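Side-chain contacts in mannose recognizing lectin (PDB 4TKC), which binds mannose in pockets on a bulb-type lectin fold and probably serves to recognise mannose-bearing carbohydrates: residues G20-S25 and E31-D36; I40-F43 and K49-S52; V70-D73 and T77-W80; L101-K106 and A110-N115. One frame throughout, in Å; residues are numbered along the deposited sequence.

Contact 1: G20-S25 and E31-D36; sequences GYALIS and EFRVTD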
loop_
_atom_site.group_PDB
_atom_site.type_symbol
_atom_site.label_atom_id
_atom_site.label_comp_id
_atom_site.label_asym_id
_atom_site.label_seq_id
_atom_site.Cartn_x
_atom_site.Cartn_y
_atom_site.Cartn_z
ATOM N N GLY A 20 -2.102 -10.858 -2.197
ATOM C CA GLY A 20 -2.126 -10.852 -3.649
ATOM C C GLY A 20 -1.175 -9.847 -4.312
ATOM O O GLY A 20 -1.208 -9.690 -5.534
ATOM N N TYR A 21 -0.428 -9.099 -3.490
ATOM C CA TYR A 21 0.522 -8.116 -3.973
ATOM C C TYR A 21 1.929 -8.553 -3.541
ATOM O O TYR A 21 2.069 -9.301 -2.570
ATOM C CB TYR A 21 0.140 -6.676 -3.506
ATOM C CG TYR A 21 -1.252 -6.263 -3.964
ATOM C CD1 TYR A 21 -2.344 -6.819 -3.331
ATOM C CD2 TYR A 21 -1.448 -5.648 -5.188
ATOM C CE1 TYR A 21 -3.631 -6.530 -3.768
ATOM C CE2 TYR A 21 -2.746 -5.327 -5.611
ATOM C CZ TYR A 21 -3.805 -5.867 -4.939
ATOM O OH TYR A 21 -5.108 -5.618 -5.356
ATOM N N ALA A 22 2.915 -7.930 -4.163
ATOM C CA ALA A 22 4.330 -8.342 -3.936
ATOM C C ALA A 22 5.291 -7.265 -4.383
ATOM O O ALA A 22 4.966 -6.484 -5.301
ATOM C CB ALA A 22 4.633 -9.654 -4.647
ATOM N N LEU A 23 6.508 -7.269 -3.808
ATOM C CA LEU A 23 7.645 -6.602 -4.435
ATOM C C LEU A 23 8.251 -7.616 -5.420
ATOM O O LEU A 23 8.189 -8.816 -5.170
ATOM C CB LEU A 23 8.755 -6.242 -3.425
ATOM C CG LEU A 23 8.277 -5.415 -2.229
ATOM C CD1 LEU A 23 9.370 -5.076 -1.229
ATOM C CD2 LEU A 23 7.635 -4.145 -2.760
ATOM N N ILE A 24 8.845 -7.089 -6.483
ATOM C CA ILE A 24 9.531 -7.911 -7.487
ATOM C C ILE A 24 10.881 -7.285 -7.810
ATOM O O ILE A 24 11.036 -6.087 -7.912
ATOM C CB ILE A 24 8.644 -8.054 -8.772
ATOM C CG1 ILE A 24 9.203 -9.066 -9.782
ATOM C CG2 ILE A 24 8.382 -6.696 -9.420
ATOM C CD1 ILE A 24 9.144 -10.488 -9.288
ATOM N N SER A 25 11.913 -8.133 -7.825
ATOM C CA SER A 25 13.251 -7.693 -8.255
ATOM C C SER A 25 13.218 -7.234 -9.713
ATOM O O SER A 25 12.390 -7.708 -10.517
ATOM C CB SER A 25 14.326 -8.782 -8.064
ATOM O OG SER A 25 14.064 -9.904 -8.887
ATOM N N GLU A 31 10.798 -12.458 -5.524
ATOM C CA GLU A 31 9.474 -11.888 -5.254
ATOM C C GLU A 31 9.193 -12.025 -3.771
ATOM O O GLU A 31 9.219 -13.122 -3.190
ATOM C CB GLU A 31 8.430 -12.618 -6.098
ATOM C CG GLU A 31 7.082 -11.893 -6.144
ATOM C CD GLU A 31 6.118 -12.553 -7.098
ATOM O OE1 GLU A 31 5.960 -13.784 -7.016
ATOM O OE2 GLU A 31 5.414 -11.827 -7.827
ATOM N N PHE A 32 8.737 -10.910 -3.186
ATOM C CA PHE A 32 8.390 -10.821 -1.782
ATOM C C PHE A 32 6.871 -10.623 -1.722
ATOM O O PHE A 32 6.327 -9.544 -2.027
ATOM C CB PHE A 32 9.092 -9.651 -1.127
ATOM C CG PHE A 32 8.799 -9.503 0.340
ATOM C CD1 PHE A 32 9.003 -10.545 1.233
ATOM C CD2 PHE A 32 8.202 -8.351 0.820
ATOM C CE1 PHE A 32 8.767 -10.396 2.583
ATOM C CE2 PHE A 32 7.948 -8.205 2.169
ATOM C CZ PHE A 32 8.239 -9.223 3.046
ATOM N N ARG A 33 6.189 -11.686 -1.315
ATOM C CA ARG A 33 4.737 -11.805 -1.457
ATOM C C ARG A 33 4.032 -11.771 -0.126
ATOM O O ARG A 33 4.484 -12.373 0.853
ATOM C CB ARG A 33 4.437 -13.214 -2.009
ATOM C CG ARG A 33 5.114 -13.601 -3.288
ATOM C CD ARG A 33 4.934 -15.090 -3.566
ATOM N NE ARG A 33 5.590 -15.412 -4.826
ATOM C CZ ARG A 33 5.684 -16.619 -5.365
ATOM N NH1 ARG A 33 5.235 -17.695 -4.703
ATOM N NH2 ARG A 33 6.276 -16.740 -6.561
ATOM N N VAL A 34 2.814 -11.202 -0.128
ATOM C CA VAL A 34 1.859 -11.488 0.934
ATOM C C VAL A 34 0.721 -12.302 0.295
ATOM O O VAL A 34 0.148 -11.886 -0.729
ATOM C CB VAL A 34 1.320 -10.195 1.577
ATOM C CG1 VAL A 34 0.260 -10.497 2.643
ATOM C CG2 VAL A 34 2.453 -9.393 2.199
ATOM N N THR A 35 0.520 -13.528 0.797
ATOM C CA THR A 35 -0.330 -14.502 0.103
ATOM C C THR A 35 -1.761 -14.455 0.594
ATOM O O THR A 35 -2.032 -13.998 1.714
ATOM C CB THR A 35 0.219 -15.949 0.185
ATOM O OG1 THR A 35 -0.034 -16.493 1.474
ATOM C CG2 THR A 35 1.743 -15.989 -0.120
ATOM N N ASP A 36 -2.664 -14.981 -0.229
ATOM C CA ASP A 36 -4.080 -15.079 0.172
ATOM C C ASP A 36 -4.222 -16.021 1.373
ATOM O O ASP A 36 -5.156 -15.895 2.143
ATOM C CB ASP A 36 -4.959 -15.573 -0.980
ATOM C CG ASP A 36 -5.032 -14.576 -2.148
ATOM O OD1 ASP A 36 -5.008 -13.355 -1.900
ATOM O OD2 ASP A 36 -5.150 -15.019 -3.309
#
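Leu23 and Phe32 lie side by side and point the same way on the inner face of an antiparallel beta hairpin, the CD1 methyl of Leu23 coming 4.0 Å from CD2 of the Phe32 ring. This is the buried, tightly packed part of the contact. The ring reaches its place because CG stands anti to the backbone N (chi1 -179°), and beneath the two side chains the backbones are tied twice, Leu23 N to Phe32 O and Phe32 N to Leu23 O, each bond 2.9 Å long.

The other face, with Ala22, Ile24, Glu31 and Arg33, is close near the backbone, where CG of Glu31 rests on CB of Ala22 at 3.6 Å, and becomes partly exposed only farther out, at Ile24 and Glu31. Here Arg33 NE makes a 2.8 Å salt bridge with Glu31 OE1, meeting the oxygen from above the carboxylate plane. Each charged group has a second partner, His5 at Glu31 OE2 and Asp46 at Arg33 NH2.

The loose side is the hairpin's open end. Gly20 N still bonds to Val34 O at 2.9 Å, but Asp36 is exposed and its OD1 comes only to 3.8 Å of Gly20 N.

Within its four-stranded sheet, strand 21-24 is the outermost and 30-34 is followed by 40-44, while Leu23 and Phe32 pack inward on Ile17 of strand 15-18 and Leu93 of strand 92-95.

Contact 2: I40-F43 and K49-S52; sequences IQLF and KLWS
Leu42 faces both Leu50 and Trp51, so the antiparallel register slips by one residue in a classic beta bulge. Leu42 N bonds to Trp51 O at 2.8 Å, with an N-H...O angle of 167°. In return, Leu42 O takes Leu50 N at 2.8 Å and, weakly, Trp51 N at 3.5 Å; one carbonyl thus gathers both amides of the bulge. On the two flanks, Gln41 with Ser52 and Phe43 with Lys49 form non-hydrogen-bonded pairs.

The bulge sits where the chain turns a corner at Trp51, in a hairpin of the bulb-type lectin fold whose second strand, 48-53, is an edge of one of the four-stranded sheets. Trp51, its CG anti to the backbone N (chi1 -180°), points to the same side as Leu42. There Ile40 lies alongside it, CG2 meeting the indole at its edge, 4.0 Å from CZ3. Leu42 also packs on the bulge itself, its CD2 4.0 Å from Leu50 CB.

The other side carries Gln41, Phe43, Lys49 and Ser52. Lys49 passes its aliphatic part over one face of the Phe43 ring, a CH-pi contact with CB 4.1 Å from the ring centroid. The lysine chain then bends at chi3 (68°), and CD comes 3.7 Å from Gln41 NE2. Asp54 collects the polar ends, salt-bridged to Lys49 NZ and hydrogen-bonded to both Gln41 NE2 and Ser52 OG.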
loop_
_atom_site.group_PDB
_atom_site.type_symbol
_atom_site.label_atom_id
_atom_site.label_comp_id
_atom_site.label_asym_id
_atom_site.label_seq_id
_atom_site.Cartn_x
_atom_site.Cartn_y
_atom_site.Cartn_z
ATOM N N ILE A 40 3.789 -14.509 4.546
ATOM C CA ILE A 40 4.744 -13.523 4.064
ATOM C C ILE A 40 5.990 -14.287 3.569
ATOM O O ILE A 40 6.654 -15.002 4.340
ATOM C CB ILE A 40 5.164 -12.539 5.165
ATOM C CG1 ILE A 40 3.925 -11.857 5.773
ATOM C CG2 ILE A 40 6.103 -11.489 4.612
ATOM C CD1 ILE A 40 4.239 -11.065 7.017
ATOM N N GLN A 41 6.215 -14.224 2.258
ATOM C CA GLN A 41 7.170 -15.189 1.645
ATOM C C GLN A 41 8.034 -14.527 0.592
ATOM O O GLN A 41 7.560 -13.800 -0.280
ATOM C CB GLN A 41 6.384 -16.339 1.016
ATOM C CG GLN A 41 5.499 -17.066 2.003
ATOM C CD GLN A 41 4.799 -18.256 1.399
ATOM O OE1 GLN A 41 4.385 -18.228 0.249
ATOM N NE2 GLN A 41 4.694 -19.340 2.180
ATOM N N LEU A 42 9.316 -14.900 0.636
ATOM C CA LEU A 42 10.305 -14.437 -0.314
ATOM C C LEU A 42 10.661 -15.660 -1.152
ATOM O O LEU A 42 11.238 -16.645 -0.638
ATOM C CB LEU A 42 11.569 -13.936 0.406
ATOM C CG LEU A 42 12.643 -13.280 -0.462
ATOM C CD1 LEU A 42 12.128 -11.969 -1.051
ATOM C CD2 LEU A 42 13.930 -13.079 0.334
ATOM N N PHE A 43 10.429 -15.575 -2.459
ATOM C CA PHE A 43 10.622 -16.701 -3.381
ATOM C C PHE A 43 11.612 -16.346 -4.480
ATOM O O PHE A 43 11.703 -15.222 -4.964
ATOM C CB PHE A 43 9.256 -17.076 -4.014
ATOM C CG PHE A 43 8.552 -18.209 -3.321
ATOM C CD1 PHE A 43 7.725 -17.985 -2.225
ATOM C CD2 PHE A 43 8.770 -19.509 -3.719
ATOM C CE1 PHE A 43 7.125 -19.042 -1.557
ATOM C CE2 PHE A 43 8.178 -20.570 -3.062
ATOM C CZ PHE A 43 7.357 -20.341 -1.981
ATOM N N LYS A 49 11.587 -21.122 -1.703
ATOM C CA LYS A 49 11.231 -20.248 -0.576
ATOM C C LYS A 49 12.483 -19.896 0.213
ATOM O O LYS A 49 13.052 -20.728 0.927
ATOM C CB LYS A 49 10.190 -20.894 0.348
ATOM C CG LYS A 49 9.487 -19.905 1.287
ATOM C CD LYS A 49 8.180 -20.453 1.884
ATOM C CE LYS A 49 8.453 -21.587 2.855
ATOM N NZ LYS A 49 7.178 -22.125 3.411
ATOM N N LEU A 50 12.998 -18.710 -0.054
ATOM C CA LEU A 50 14.211 -18.214 0.594
ATOM C C LEU A 50 14.009 -17.907 2.070
ATOM O O LEU A 50 14.896 -18.066 2.903
ATOM C CB LEU A 50 14.755 -17.004 -0.144
ATOM C CG LEU A 50 15.170 -17.244 -1.588
ATOM C CD1 LEU A 50 15.593 -15.906 -2.194
ATOM C CD2 LEU A 50 16.258 -18.313 -1.690
ATOM N N TRP A 51 12.835 -17.340 2.370
ATOM C CA TRP A 51 12.561 -16.793 3.691
ATOM C C TRP A 51 11.063 -16.629 3.811
ATOM O O TRP A 51 10.406 -16.373 2.812
ATOM C CB TRP A 51 13.240 -15.412 3.828
ATOM C CG TRP A 51 13.045 -14.732 5.154
ATOM C CD1 TRP A 51 13.900 -14.684 6.208
ATOM C CD2 TRP A 51 11.928 -13.886 5.510
ATOM N NE1 TRP A 51 13.353 -13.902 7.218
ATOM C CE2 TRP A 51 12.146 -13.428 6.807
ATOM C CE3 TRP A 51 10.770 -13.489 4.847
ATOM C CZ2 TRP A 51 11.244 -12.633 7.478
ATOM C CZ3 TRP A 51 9.842 -12.649 5.527
ATOM C CH2 TRP A 51 10.106 -12.224 6.818
ATOM N N SER A 52 10.530 -16.933 4.992
ATOM C CA SER A 52 9.099 -16.727 5.194
ATOM C C SER A 52 8.700 -16.550 6.634
ATOM O O SER A 52 9.400 -16.914 7.538
ATOM C CB SER A 52 8.312 -17.908 4.636
ATOM O OG SER A 52 8.632 -19.087 5.354
#

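Contact 3: V70-D73 and T77-W80; sequences VGYD and TAVW. With BMA (beta-D-mannopyranose), chain B.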
loop_
_atom_site.group_PDB
_atom_site.type_symbol
_atom_site.label_atom_id
_atom_site.label_comp_id
_atom_site.label_asym_id
_atom_site.label_seq_id
_atom_site.Cartn_x
_atom_site.Cartn_y
_atom_site.Cartn_z
ATOM N N VAL A 70 6.696 -3.868 9.289
ATOM C CA VAL A 70 5.811 -4.629 10.151
ATOM C C VAL A 70 4.803 -5.367 9.311
ATOM O O VAL A 70 4.123 -4.757 8.486
ATOM C CB VAL A 70 5.127 -3.756 11.223
ATOM C CG1 VAL A 70 4.458 -4.628 12.261
ATOM C CG2 VAL A 70 6.131 -2.827 11.895
ATOM N N GLY A 71 4.586 -6.639 9.636
ATOM C CA GLY A 71 3.474 -7.413 9.093
ATOM C C GLY A 71 2.354 -7.453 10.132
ATOM O O GLY A 71 2.606 -7.520 11.344
ATOM N N TYR A 72 1.116 -7.199 9.655
ATOM C CA TYR A 72 -0.079 -7.131 10.519
ATOM C C TYR A 72 -1.125 -8.140 10.098
ATOM O O TYR A 72 -1.306 -8.387 8.909
ATOM C CB TYR A 72 -0.694 -5.722 10.509
ATOM C CG TYR A 72 0.117 -4.642 11.177
ATOM C CD1 TYR A 72 0.051 -4.447 12.537
ATOM C CD2 TYR A 72 0.944 -3.782 10.438
ATOM C CE1 TYR A 72 0.807 -3.476 13.167
ATOM C CE2 TYR A 72 1.691 -2.797 11.058
ATOM C CZ TYR A 72 1.606 -2.620 12.418
ATOM O OH TYR A 72 2.377 -1.704 13.055
ATOM N N ASP A 73 -1.862 -8.676 11.062
ATOM C CA ASP A 73 -3.042 -9.497 10.738
ATOM C C ASP A 73 -4.243 -8.528 10.411
ATOM O O ASP A 73 -4.092 -7.285 10.463
ATOM C CB ASP A 73 -3.356 -10.500 11.867
ATOM C CG ASP A 73 -4.291 -9.924 12.941
ATOM O OD1 ASP A 73 -4.213 -8.706 13.198
ATOM O OD2 ASP A 73 -4.994 -10.733 13.559
ATOM N N THR A 77 -2.990 -6.541 14.622
ATOM C CA THR A 77 -1.957 -7.154 15.487
ATOM C C THR A 77 -0.696 -7.440 14.680
ATOM O O THR A 77 -0.788 -7.974 13.593
ATOM C CB THR A 77 -2.479 -8.461 16.136
ATOM O OG1 THR A 77 -3.707 -8.183 16.824
ATOM C CG2 THR A 77 -1.470 -9.060 17.108
ATOM N N ALA A 78 0.454 -7.024 15.211
ATOM C CA ALA A 78 1.745 -7.299 14.549
ATOM C C ALA A 78 2.108 -8.789 14.562
ATOM O O ALA A 78 1.966 -9.427 15.594
ATOM C CB ALA A 78 2.844 -6.458 15.174
ATOM N N VAL A 79 2.345 -9.342 13.377
ATOM C CA VAL A 79 2.770 -10.738 13.282
ATOM C C VAL A 79 4.231 -10.896 12.863
ATOM O O VAL A 79 4.763 -12.007 12.865
ATOM C CB VAL A 79 1.886 -11.580 12.333
ATOM C CG1 VAL A 79 0.421 -11.552 12.782
ATOM C CG2 VAL A 79 2.024 -11.095 10.891
ATOM N N TRP A 80 4.887 -9.799 12.510
ATOM C CA TRP A 80 6.322 -9.825 12.089
ATOM C C TRP A 80 6.854 -8.409 12.173
ATOM O O TRP A 80 6.112 -7.464 11.881
ATOM C CB TRP A 80 6.446 -10.262 10.639
ATOM C CG TRP A 80 7.849 -10.049 10.068
ATOM C CD1 TRP A 80 9.031 -10.596 10.515
ATOM C CD2 TRP A 80 8.167 -9.275 8.909
ATOM N NE1 TRP A 80 10.072 -10.135 9.732
ATOM C CE2 TRP A 80 9.570 -9.365 8.715
ATOM C CE3 TRP A 80 7.379 -8.528 7.989
ATOM C CZ2 TRP A 80 10.219 -8.723 7.673
ATOM C CZ3 TRP A 80 8.018 -7.930 6.918
ATOM C CH2 TRP A 80 9.447 -8.049 6.763
HETATM C C1 BMA B . 6.354 -0.663 17.405
HETATM C C2 BMA B . 5.839 0.189 16.250
HETATM C C3 BMA B . 4.431 -0.291 15.940
HETATM C C4 BMA B . 4.404 -1.806 15.679
HETATM C C5 BMA B . 5.055 -2.590 16.823
HETATM C C6 BMA B . 5.030 -4.090 16.531
HETATM O O1 BMA B . 7.663 -0.163 17.695
HETATM O O2 BMA B . 6.720 0.107 15.122
HETATM O O3 BMA B . 3.947 0.462 14.825
HETATM O O4 BMA B . 3.060 -2.266 15.521
HETATM O O5 BMA B . 6.370 -2.049 17.009
HETATM O O6 BMA B . 6.262 -4.764 16.839
HETATM O O HOH W 1 -5.125 -10.417 16.208
#
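Tyr72 lays its ring obliquely against the backbone between Thr77 and Ala78, with CD1 3.7 Å from Ala78 N. The two segments form a beta hairpin of the bulb-type lectin fold, with a classic beta bulge in which Val79 and Trp80 both face Gly71. Gly71 O accepts Val79 N at 2.7 Å and, through a weaker bond, Trp80 N; Gly71 N in turn donates to Trp80 O. The backbone of Gly71 also runs close to the Trp80 side chain, its N approaching the indole obliquely near CE3.

Tyr72 and Ala78 belong to the sugar pocket, and Val70 stands behind them as second shell. CG1 of Val70 lies against one face of the tyrosine ring, offset toward its rim, and also touches Ala78 CB at 3.8 Å. The phenol reaches beta-D-mannopyranose at the ring's edge: Tyr72 OH and sugar O4 share a 2.6 Å hydrogen bond in which either could be the donor. Gln64 NE2 bonds to the same hydroxyl, tying it to a residue that also binds the sugar. Ala78 CB meets the sugar's C6 at 3.5 Å, an apolar complement to that polar grip. Asp66, Asn68 and Asn85 supply further bonds to the ligand.

At the turn, Asp73 N bonds to Thr77 O. With CG between the backbone N and the carbonyl carbon (chi1 89°), the carboxylate bends back and OD1 accepts Thr77 N nearly along its C-O axis, at 2.9 Å. Asn75 ND2 bonds to Asp73 OD2, and a water also joins Asp73 OD2, to which it donates at 2.7 Å, to Thr77 OG1, likewise at 2.7 Å.

Contact 4: L101-K106 and A110-N115; sequences LVVYAK and AVWHTN. With MAN (alpha-D-mannopyranose), chain D.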
loop_
_atom_site.group_PDB
_atom_site.type_symbol
_atom_site.label_atom_id
_atom_site.label_comp_id
_atom_site.label_asym_id
_atom_site.label_seq_id
_atom_site.Cartn_x
_atom_site.Cartn_y
_atom_site.Cartn_z
ATOM N N LEU A 101 16.561 -9.511 0.894
ATOM C CA LEU A 101 15.466 -8.523 1.161
ATOM C C LEU A 101 16.056 -7.699 2.310
ATOM O O LEU A 101 16.401 -8.236 3.383
ATOM C CB LEU A 101 14.224 -9.267 1.568
ATOM C CG LEU A 101 13.024 -8.330 1.878
ATOM C CD1 LEU A 101 12.429 -7.741 0.611
ATOM C CD2 LEU A 101 11.989 -9.107 2.675
ATOM N N VAL A 102 16.128 -6.382 2.101
ATOM C CA VAL A 102 16.894 -5.503 2.932
ATOM C C VAL A 102 16.082 -4.260 3.358
ATOM O O VAL A 102 15.480 -3.597 2.503
ATOM C CB VAL A 102 18.201 -5.035 2.216
ATOM C CG1 VAL A 102 19.111 -4.293 3.180
ATOM C CG2 VAL A 102 18.969 -6.200 1.585
ATOM N N VAL A 103 16.138 -3.938 4.659
ATOM C CA VAL A 103 15.682 -2.606 5.153
ATOM C C VAL A 103 16.904 -1.705 5.178
ATOM O O VAL A 103 17.888 -1.986 5.900
ATOM C CB VAL A 103 15.063 -2.639 6.556
ATOM C CG1 VAL A 103 14.698 -1.220 6.975
ATOM C CG2 VAL A 103 13.827 -3.546 6.602
ATOM N N TYR A 104 16.899 -0.718 4.308
ATOM C CA TYR A 104 17.904 0.312 4.232
ATOM C C TYR A 104 17.461 1.581 4.956
ATOM O O TYR A 104 16.317 2.064 4.759
ATOM C CB TYR A 104 18.201 0.672 2.778
ATOM C CG TYR A 104 19.036 -0.352 2.021
ATOM C CD1 TYR A 104 20.413 -0.511 2.267
ATOM C CD2 TYR A 104 18.447 -1.193 1.107
ATOM C CE1 TYR A 104 21.142 -1.455 1.586
ATOM C CE2 TYR A 104 19.195 -2.107 0.392
ATOM C CZ TYR A 104 20.535 -2.252 0.662
ATOM O OH TYR A 104 21.301 -3.202 -0.002
ATOM N N ALA A 105 18.321 2.155 5.774
ATOM C CA ALA A 105 18.205 3.491 6.312
ATOM C C ALA A 105 18.934 4.453 5.388
ATOM O O ALA A 105 19.434 4.032 4.338
ATOM C CB ALA A 105 18.758 3.566 7.729
ATOM N N LYS A 106 18.920 5.740 5.748
ATOM C CA LYS A 106 19.534 6.775 4.932
ATOM C C LYS A 106 20.904 6.356 4.405
ATOM O O LYS A 106 21.676 5.705 5.097
ATOM C CB LYS A 106 19.680 8.074 5.735
ATOM C CG LYS A 106 20.125 9.279 4.925
ATOM C CD LYS A 106 20.301 10.508 5.806
ATOM C CE LYS A 106 21.011 11.632 5.060
ATOM N NZ LYS A 106 21.269 12.824 5.917
ATOM N N ALA A 110 22.317 -0.774 5.392
ATOM C CA ALA A 110 21.487 -1.929 5.647
ATOM C C ALA A 110 21.368 -2.051 7.151
ATOM O O ALA A 110 22.403 -2.157 7.840
ATOM C CB ALA A 110 22.083 -3.206 5.019
ATOM N N VAL A 111 20.135 -2.024 7.672
ATOM C CA VAL A 111 19.895 -2.220 9.103
ATOM C C VAL A 111 19.133 -3.514 9.457
ATOM O O VAL A 111 18.958 -3.857 10.627
ATOM C CB VAL A 111 19.160 -1.006 9.725
ATOM C CG1 VAL A 111 20.048 0.213 9.670
ATOM C CG2 VAL A 111 17.818 -0.653 9.037
ATOM N N TRP A 112 18.713 -4.231 8.429
ATOM C CA TRP A 112 18.089 -5.531 8.575
ATOM C C TRP A 112 18.095 -6.217 7.204
ATOM O O TRP A 112 18.026 -5.577 6.143
ATOM C CB TRP A 112 16.653 -5.416 9.104
ATOM C CG TRP A 112 15.948 -6.723 9.309
ATOM C CD1 TRP A 112 15.830 -7.403 10.478
ATOM C CD2 TRP A 112 15.213 -7.488 8.329
ATOM N NE1 TRP A 112 15.126 -8.560 10.285
ATOM C CE2 TRP A 112 14.716 -8.626 8.981
ATOM C CE3 TRP A 112 14.989 -7.353 6.956
ATOM C CZ2 TRP A 112 13.966 -9.600 8.315
ATOM C CZ3 TRP A 112 14.266 -8.305 6.310
ATOM C CH2 TRP A 112 13.732 -9.406 6.992
ATOM N N HIS A 113 18.284 -7.525 7.220
ATOM C CA HIS A 113 18.195 -8.276 5.994
ATOM C C HIS A 113 17.786 -9.715 6.261
ATOM O O HIS A 113 17.960 -10.262 7.385
ATOM C CB HIS A 113 19.489 -8.139 5.173
ATOM C CG HIS A 113 20.649 -8.938 5.684
ATOM N ND1 HIS A 113 21.123 -8.834 6.976
ATOM C CD2 HIS A 113 21.463 -9.821 5.057
ATOM C CE1 HIS A 113 22.167 -9.638 7.124
ATOM N NE2 HIS A 113 22.357 -10.286 5.990
ATOM N N THR A 114 17.302 -10.350 5.205
ATOM C CA THR A 114 16.947 -11.752 5.281
ATOM C C THR A 114 18.181 -12.672 5.299
ATOM O O THR A 114 18.048 -13.859 5.593
ATOM C CB THR A 114 15.970 -12.177 4.136
ATOM O OG1 THR A 114 16.462 -11.747 2.878
ATOM C CG2 THR A 114 14.550 -11.617 4.385
ATOM N N ASN A 115 19.315 -12.167 4.813
ATOM C CA ASN A 115 20.532 -12.974 4.642
ATOM C C ASN A 115 20.210 -14.091 3.667
ATOM O O ASN A 115 20.643 -15.230 3.892
ATOM C CB ASN A 115 21.088 -13.550 5.970
ATOM C CG ASN A 115 22.428 -14.272 5.772
ATOM O OD1 ASN A 115 23.244 -13.785 4.992
ATOM N ND2 ASN A 115 22.647 -15.462 6.420
HETATM C C1 MAN D . 24.705 -8.228 0.828
HETATM C C2 MAN D . 23.967 -7.587 -0.341
HETATM C C3 MAN D . 23.832 -6.091 -0.068
HETATM C C4 MAN D . 23.133 -5.860 1.281
HETATM C C5 MAN D . 23.906 -6.577 2.392
HETATM C C6 MAN D . 23.166 -6.511 3.705
HETATM O O1 MAN D . 26.045 -7.780 0.867
HETATM O O2 MAN D . 22.729 -8.229 -0.471
HETATM O O3 MAN D . 23.066 -5.524 -1.107
HETATM O O4 MAN D . 23.056 -4.467 1.536
HETATM O O5 MAN D . 24.108 -7.953 2.066
HETATM O O6 MAN D . 23.980 -7.014 4.742
#
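Backbone bonds between Val103 and the pair Val111 and Trp112 give this beta hairpin of the bulb-type lectin fold a classic beta bulge. Val103 O accepts Val111 N at 2.9 Å in a nearly straight bond (167°) and receives Trp112 N only weakly, while Val103 N donates to Trp112 O. At the open end, Thr114 grips Leu101 with two bonds: its N donates to Leu101 O, and its side-chain OG1 accepts Leu101 N at 3.0 Å. The threonine hydroxyl lies between its backbone N and carbonyl carbon (chi1 50°), where it can meet that amide; it also bonds to Thr116 and Asn100.

Apolar contacts fall on both faces. Inward, Val103 divides its branches, CG1 against Val111 CG2 at 3.8 Å and CG2 obliquely toward CE3 of the Trp112 indole. Outward, Val102 CG1 sits over the centre of one face of the Tyr104 ring and also presses on Ala110 CB, 3.7 Å away.

Sugar contacts occupy that outward face. Tyr104 OH, which Gln96 NE2 also holds, shares a 2.7 Å hydrogen bond with O4 of alpha-D-mannopyranose, and Asp98, Gln96 and Asn100 bind the sugar too. Ala110 CB lies 3.7 Å from sugar C6. His113 presents a ring face rather than a nitrogen, with mannose O6 above its centre and 3.8 Å from CD2.

In the fold
Contacts 1, 2, 3 and 4 follow one another in series along the chain, each one closing before the next opens. Contacts 1 and 2, with centres about 9 Å apart, share one four-stranded sheet, in which strands 30-34 and 40-44 are neighbours; contacts 3 and 4 belong to two further sheets. The centres of contacts 3 and 4 lie about 18 Å apart, and each of these two carries part of a separate mannose pocket. The three sheets meet inside the protein: Trp51, Trp80 and Trp112 pack on one another, while Phe32 reaches both Trp80 and Leu101. One shared hydrophobic core thus joins the sheets, with the two occupied sugar sites facing outward from different hairpins.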